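Local atomic coordinates of putative anti-sigma factor antagonist TM_1081 (Thermotoga maritima, PDB entry 3F43), a protein that probably acts as an anti-anti-sigma factor that counteracts an anti-sigma factor and so frees a sigma factor from inhibition. Residues F68-I73 with T103-I108; N53-V58 with K78-S83. One frame throughout, in Å; residues are numbered along the deposited sequence. Where two conformers were deposited one is given.

Overall arrangement
Both contacts draw on helix 67-83 of this STAS domain, one near each end. Along the chain the segments alternate: strand segment 53-58, helix segment 68-73, helix segment 78-83, then the loop segment 103-108. Contact 2 ties the helix to strand 54-58 of the mixed sheet, whereas contact 1 joins its first turns to the loop that leads from helix 94-102 into strand 110-112. Their centres lie about 13 Å apart, and they touch directly where Ile73 CG1 packs on Leu57 CD2 at 3.9 Å. One helix thereby links the sheet with a region that also meets the second subunit, where Leu105 packs on that subunit's Ser67, probably the phosphorylation site.

Contact 1: residues F68-I73 with T103-I108; sequences FSLGVI and TNLDRI
Leu70 and Leu105 bring a helix and a loop of the STAS domain together, here in the SpoIIAA-like fold, where the start of helix 67-83 faces the connection between helix 94-102 and strand 110-112. The CB of Leu70 leaves the helix toward the loop, and CG, the branch point, sends its two methyls to different neighbours. CD1 meets Thr103 CG2 at 4.0 Å, the two side chains reaching for each other tip to tip. CD2 approaches Leu105 CD2 at 3.3 Å, tighter than ordinary van der Waals contact, as the leucines pass side by side, pointing opposite ways. That exact separation is doubtful, the more so because chi2 of Leu105, at 31°, lies away from a staggered value. No hydrogen bond crosses between the segments; the join is apolar and buried, with 153 Å² hidden in total.

Thr103, the first residue to leave helical geometry after helix 94-102, divides its branches by polarity. With chi1 at 66°, CG2 stands anti to the carbonyl carbon and faces Leu70, while OG1 turns back to bond Val99 O one helical turn earlier. Leu105 also packs on Leu100 of helix 94-102 and Leu77 of helix 67-83, so it touches both helices. The second subunit also reaches this site: its own Leu70 packs against Leu70, and its Ser67, probably the phosphorylation site but unmodified here, lies against Leu105. One turn along the helix from Leu70, the CG2 methyl of Ile73 rests 4.0 Å from Leu105 CD2.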
loop_
_atom_site.group_PDB
_atom_site.type_symbol
_atom_site.label_atom_id
_atom_site.label_comp_id
_atom_site.label_asym_id
_atom_site.label_seq_id
_atom_site.Cartn_x
_atom_site.Cartn_y
_atom_site.Cartn_z
ATOM N N PHE A 68 -0.623 -5.140 -2.492
ATOM C CA PHE A 68 -1.646 -5.335 -1.470
ATOM C C PHE A 68 -1.071 -5.697 -0.135
ATOM O O PHE A 68 -1.493 -5.122 0.894
ATOM C CB PHE A 68 -2.700 -6.381 -1.923
ATOM C CG PHE A 68 -3.752 -5.825 -2.825
ATOM C CD1 PHE A 68 -3.429 -5.332 -4.077
ATOM C CD2 PHE A 68 -5.070 -5.814 -2.430
ATOM C CE1 PHE A 68 -4.401 -4.796 -4.891
ATOM C CE2 PHE A 68 -6.049 -5.317 -3.257
ATOM C CZ PHE A 68 -5.723 -4.799 -4.487
ATOM N N SER A 69 -0.064 -6.553 -0.094
ATOM C CA SER A 69 0.544 -6.865 1.216
ATOM C C SER A 69 1.326 -5.639 1.724
ATOM O O SER A 69 1.351 -5.347 2.936
ATOM C CB SER A 69 1.346 -8.173 1.234
ATOM O OG SER A 69 1.975 -8.519 0.007
ATOM N N LEU A 70 1.889 -4.853 0.817
ATOM C CA LEU A 70 2.516 -3.603 1.237
ATOM C C LEU A 70 1.487 -2.649 1.830
ATOM O O LEU A 70 1.742 -1.982 2.837
ATOM C CB LEU A 70 3.208 -2.874 0.090
ATOM C CG LEU A 70 4.635 -3.232 -0.195
ATOM C CD1 LEU A 70 5.070 -2.515 -1.504
ATOM C CD2 LEU A 70 5.534 -2.855 1.012
ATOM N N GLY A 71 0.308 -2.550 1.220
ATOM C CA GLY A 71 -0.736 -1.694 1.753
ATOM C C GLY A 71 -1.140 -2.095 3.169
ATOM O O GLY A 71 -1.365 -1.235 4.034
ATOM N N VAL A 72 -1.182 -3.394 3.424
ATOM C CA VAL A 72 -1.459 -3.905 4.774
ATOM C C VAL A 72 -0.361 -3.501 5.767
ATOM O O VAL A 72 -0.648 -3.000 6.871
ATOM C CB VAL A 72 -1.782 -5.373 4.771
ATOM C CG1 VAL A 72 -1.818 -5.920 6.219
ATOM C CG2 VAL A 72 -3.144 -5.551 3.993
ATOM N N ILE A 73 0.901 -3.672 5.368
ATOM C CA ILE A 73 2.021 -3.247 6.190
ATOM C C ILE A 73 1.929 -1.753 6.525
ATOM O O ILE A 73 2.093 -1.336 7.685
ATOM C CB ILE A 73 3.345 -3.594 5.525
ATOM C CG1 ILE A 73 3.492 -5.121 5.512
ATOM C CG2 ILE A 73 4.525 -2.916 6.220
ATOM C CD1 ILE A 73 4.690 -5.603 4.698
ATOM N N THR A 103 10.827 0.782 -2.207
ATOM C CA THR A 103 9.680 1.592 -1.802
ATOM C C THR A 103 9.969 2.457 -0.569
ATOM O O THR A 103 9.075 3.083 -0.040
ATOM C CB THR A 103 8.465 0.700 -1.483
ATOM O OG1 THR A 103 8.754 -0.110 -0.321
ATOM C CG2 THR A 103 8.111 -0.214 -2.660
ATOM N N ASN A 104 11.232 2.462 -0.135
ATOM C CA ASN A 104 11.720 3.287 0.982
ATOM C C ASN A 104 11.124 2.915 2.345
ATOM O O ASN A 104 11.297 3.650 3.323
ATOM C CB ASN A 104 11.544 4.790 0.695
ATOM C CG ASN A 104 12.617 5.348 -0.214
ATOM O OD1 ASN A 104 13.429 4.624 -0.780
ATOM N ND2 ASN A 104 12.591 6.659 -0.391
ATOM N N LEU A 105 10.440 1.771 2.417
ATOM C CA LEU A 105 9.850 1.355 3.664
ATOM C C LEU A 105 10.941 1.108 4.718
ATOM O O LEU A 105 10.744 1.363 5.899
ATOM C CB LEU A 105 8.958 0.139 3.434
ATOM C CG LEU A 105 7.890 -0.280 4.389
ATOM C CD1 LEU A 105 7.209 0.816 5.170
ATOM C CD2 LEU A 105 6.913 -1.175 3.541
ATOM N N ASP A 106 12.118 0.677 4.268
ATOM C CA ASP A 106 13.245 0.492 5.168
ATOM C C ASP A 106 13.793 1.768 5.816
ATOM O O ASP A 106 14.606 1.704 6.744
ATOM C CB ASP A 106 14.352 -0.339 4.516
ATOM C CG ASP A 106 14.999 0.335 3.319
ATOM O OD1 ASP A 106 14.606 1.455 2.901
ATOM O OD2 ASP A 106 15.905 -0.309 2.759
ATOM N N ARG A 107 13.329 2.934 5.340
ATOM C CA ARG A 107 13.620 4.225 5.962
ATOM C C ARG A 107 12.646 4.616 7.087
ATOM O O ARG A 107 12.955 5.508 7.873
ATOM C CB ARG A 107 13.673 5.342 4.900
ATOM C CG ARG A 107 14.703 5.072 3.822
ATOM C CD ARG A 107 14.638 6.121 2.708
ATOM N NE ARG A 107 15.514 5.757 1.591
ATOM C CZ ARG A 107 15.863 6.588 0.601
ATOM N NH1 ARG A 107 15.422 7.849 0.568
ATOM N NH2 ARG A 107 16.663 6.150 -0.366
ATOM N N ILE A 108 11.483 3.979 7.157
ATOM C CA ILE A 108 10.415 4.368 8.071
ATOM C C ILE A 108 9.896 3.279 9.026
ATOM O O ILE A 108 9.053 3.570 9.875
ATOM C CB ILE A 108 9.227 5.003 7.300
ATOM C CG1 ILE A 108 8.588 4.046 6.297
ATOM C CG2 ILE A 108 9.699 6.321 6.574
ATOM C CD1 ILE A 108 7.158 4.511 5.786
#

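Contact 2: residues N53-V58 with K78-S83; sequences NKIFLV and KSISSS
Ile80 lies across Ile55 and beside the backbone of Asn53, just ahead of strand 54-58, so that its side chain overlaps both an aliphatic neighbour and a backbone oxygen. Its terminal CD1 lies 4.0 Å from both Ile55 CB and Ile55 CG1 and scarcely farther from Ile55 CD1, so it rests along that branch, and the two side chains run at a slant to one another. Asn53 O lies against both branches of Ile80, nearest CG2 at 3.5 Å, with CG1 and CD1 at 3.8 Å. Chi1 of -68°, with CG2 anti to the backbone N and CG1 anti to the carbonyl carbon, lets both branches flank Asn53 O while CD1 continues to Ile55. Leu48 of helix 36-48 packs on both isoleucines, and Phe87 of strand 86-90 adds a further wall to Ile80.

This is the strand-to-helix half of a beta-alpha-beta unit, in which strand 54-58 passes through helix 67-83 to its parallel neighbour 86-90. Backbone bonds from Asn53 and Ile55 to Phe86 hold the two strands side by side, and the helix packs against their face.

At the far end of the helix the contact becomes polar. Asn53 has CG between its backbone N and carbonyl carbon, chi1 69°, which swings the amide toward Ser83, the last helical residue. The N-H of Asn53 ND2 that lies on the CB side donates to Ser83 OG at 2.9 Å. The bond is nearly straight, 171° at the hydrogen, and the oxygen lies almost exactly in the amide plane. Ser83 itself is exposed, whereas Ile80 one turn back is buried; Asn53 CB stands 4.4 Å from Ile80 CG1.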
loop_
_atom_site.group_PDB
_atom_site.type_symbol
_atom_site.label_atom_id
_atom_site.label_comp_id
_atom_site.label_asym_id
_atom_site.label_seq_id
_atom_site.Cartn_x
_atom_site.Cartn_y
_atom_site.Cartn_z
ATOM N N ASN A 53 -0.332 -2.873 20.592
ATOM C CA ASN A 53 0.350 -2.075 19.567
ATOM C C ASN A 53 1.864 -2.249 19.530
ATOM O O ASN A 53 2.561 -1.412 18.981
ATOM C CB ASN A 53 -0.040 -0.597 19.715
ATOM C CG ASN A 53 0.524 0.046 20.961
ATOM O OD1 ASN A 53 1.027 -0.643 21.859
ATOM N ND2 ASN A 53 0.418 1.378 21.046
ATOM N N LYS A 54 2.369 -3.371 20.058
ATOM C CA LYS A 54 3.750 -3.788 19.840
ATOM C C LYS A 54 3.698 -5.084 19.028
ATOM O O LYS A 54 3.227 -6.117 19.535
ATOM C CB LYS A 54 4.504 -4.003 21.147
ATOM C CG LYS A 54 4.660 -2.772 22.032
ATOM C CD LYS A 54 5.314 -3.130 23.384
ATOM N N ILE A 55 4.141 -5.015 17.776
ATOM C CA ILE A 55 3.986 -6.111 16.816
ATOM C C ILE A 55 5.246 -6.325 16.016
ATOM O O ILE A 55 5.870 -5.378 15.550
ATOM C CB ILE A 55 2.798 -5.844 15.815
ATOM C CG1 ILE A 55 1.488 -5.700 16.620
ATOM C CG2 ILE A 55 2.699 -6.908 14.718
ATOM C CD1 ILE A 55 0.232 -5.656 15.754
ATOM N N PHE A 56 5.634 -7.596 15.900
ATOM C CA PHE A 56 6.673 -8.030 14.983
ATOM C C PHE A 56 5.957 -8.778 13.854
ATOM O O PHE A 56 5.228 -9.743 14.121
ATOM C CB PHE A 56 7.657 -9.019 15.594
ATOM C CG PHE A 56 8.469 -8.518 16.752
ATOM C CD1 PHE A 56 8.543 -7.170 17.115
ATOM C CD2 PHE A 56 9.213 -9.447 17.504
ATOM C CE1 PHE A 56 9.310 -6.759 18.203
ATOM C CE2 PHE A 56 9.979 -9.040 18.568
ATOM C CZ PHE A 56 10.039 -7.678 18.916
ATOM N N LEU A 57 6.202 -8.395 12.605
ATOM C CA LEU A 57 5.705 -9.156 11.489
ATOM C C LEU A 57 6.909 -9.935 10.938
ATOM O O LEU A 57 7.810 -9.396 10.273
ATOM C CB LEU A 57 5.029 -8.271 10.435
ATOM C CG LEU A 57 4.660 -8.965 9.118
ATOM C CD1 LEU A 57 3.685 -10.141 9.401
ATOM C CD2 LEU A 57 4.052 -7.935 8.177
ATOM N N VAL A 58 6.922 -11.221 11.264
ATOM C CA VAL A 58 7.993 -12.125 10.902
ATOM C C VAL A 58 7.705 -12.657 9.488
ATOM O O VAL A 58 6.633 -13.222 9.230
ATOM C CB VAL A 58 8.114 -13.263 11.919
ATOM C CG1 VAL A 58 9.221 -14.275 11.458
ATOM C CG2 VAL A 58 8.447 -12.707 13.333
ATOM N N LYS A 78 0.786 2.727 10.135
ATOM C CA LYS A 78 0.036 3.943 10.428
ATOM C C LYS A 78 -0.665 3.850 11.771
ATOM O O LYS A 78 -0.607 4.768 12.567
ATOM C CB LYS A 78 -0.995 4.225 9.324
ATOM C CG LYS A 78 -0.391 4.773 8.053
ATOM C CD LYS A 78 -1.385 4.718 6.847
ATOM C CE LYS A 78 -2.564 5.637 6.982
ATOM N NZ LYS A 78 -3.312 5.709 5.660
ATOM N N SER A 79 -1.306 2.712 12.037
ATOM C CA SER A 79 -2.020 2.548 13.295
ATOM C C SER A 79 -1.046 2.616 14.462
ATOM O O SER A 79 -1.282 3.309 15.468
ATOM C CB SER A 79 -2.762 1.213 13.317
ATOM O OG SER A 79 -3.340 0.980 14.574
ATOM N N ILE A 80 0.044 1.852 14.345
ATOM C CA ILE A 80 1.009 1.788 15.429
ATOM C C ILE A 80 1.726 3.147 15.670
ATOM O O ILE A 80 1.917 3.568 16.818
ATOM C CB ILE A 80 1.996 0.601 15.267
ATOM C CG1 ILE A 80 1.215 -0.709 15.448
ATOM C CG2 ILE A 80 3.127 0.697 16.261
ATOM C CD1 ILE A 80 2.063 -1.994 15.243
ATOM N N SER A 81 2.066 3.848 14.592
ATOM C CA SER A 81 2.676 5.171 14.710
ATOM C C SER A 81 1.719 6.140 15.398
ATOM O O SER A 81 2.130 6.952 16.229
ATOM C CB SER A 81 3.077 5.696 13.337
ATOM O OG SER A 81 3.702 6.969 13.453
ATOM N N SER A 82 0.436 6.038 15.053
ATOM C CA SER A 82 -0.573 6.924 15.641
ATOM C C SER A 82 -0.707 6.698 17.158
ATOM O O SER A 82 -0.807 7.648 17.917
ATOM C CB SER A 82 -1.920 6.745 14.928
ATOM O OG SER A 82 -2.894 7.680 15.396
ATOM N N SER A 83 -0.690 5.437 17.591
ATOM C CA SER A 83 -0.893 5.072 18.997
ATOM C C SER A 83 0.412 5.062 19.808
ATOM O O SER A 83 0.390 4.947 21.037
ATOM C CB SER A 83 -1.596 3.713 19.091
ATOM O OG SER A 83 -0.739 2.677 18.675
#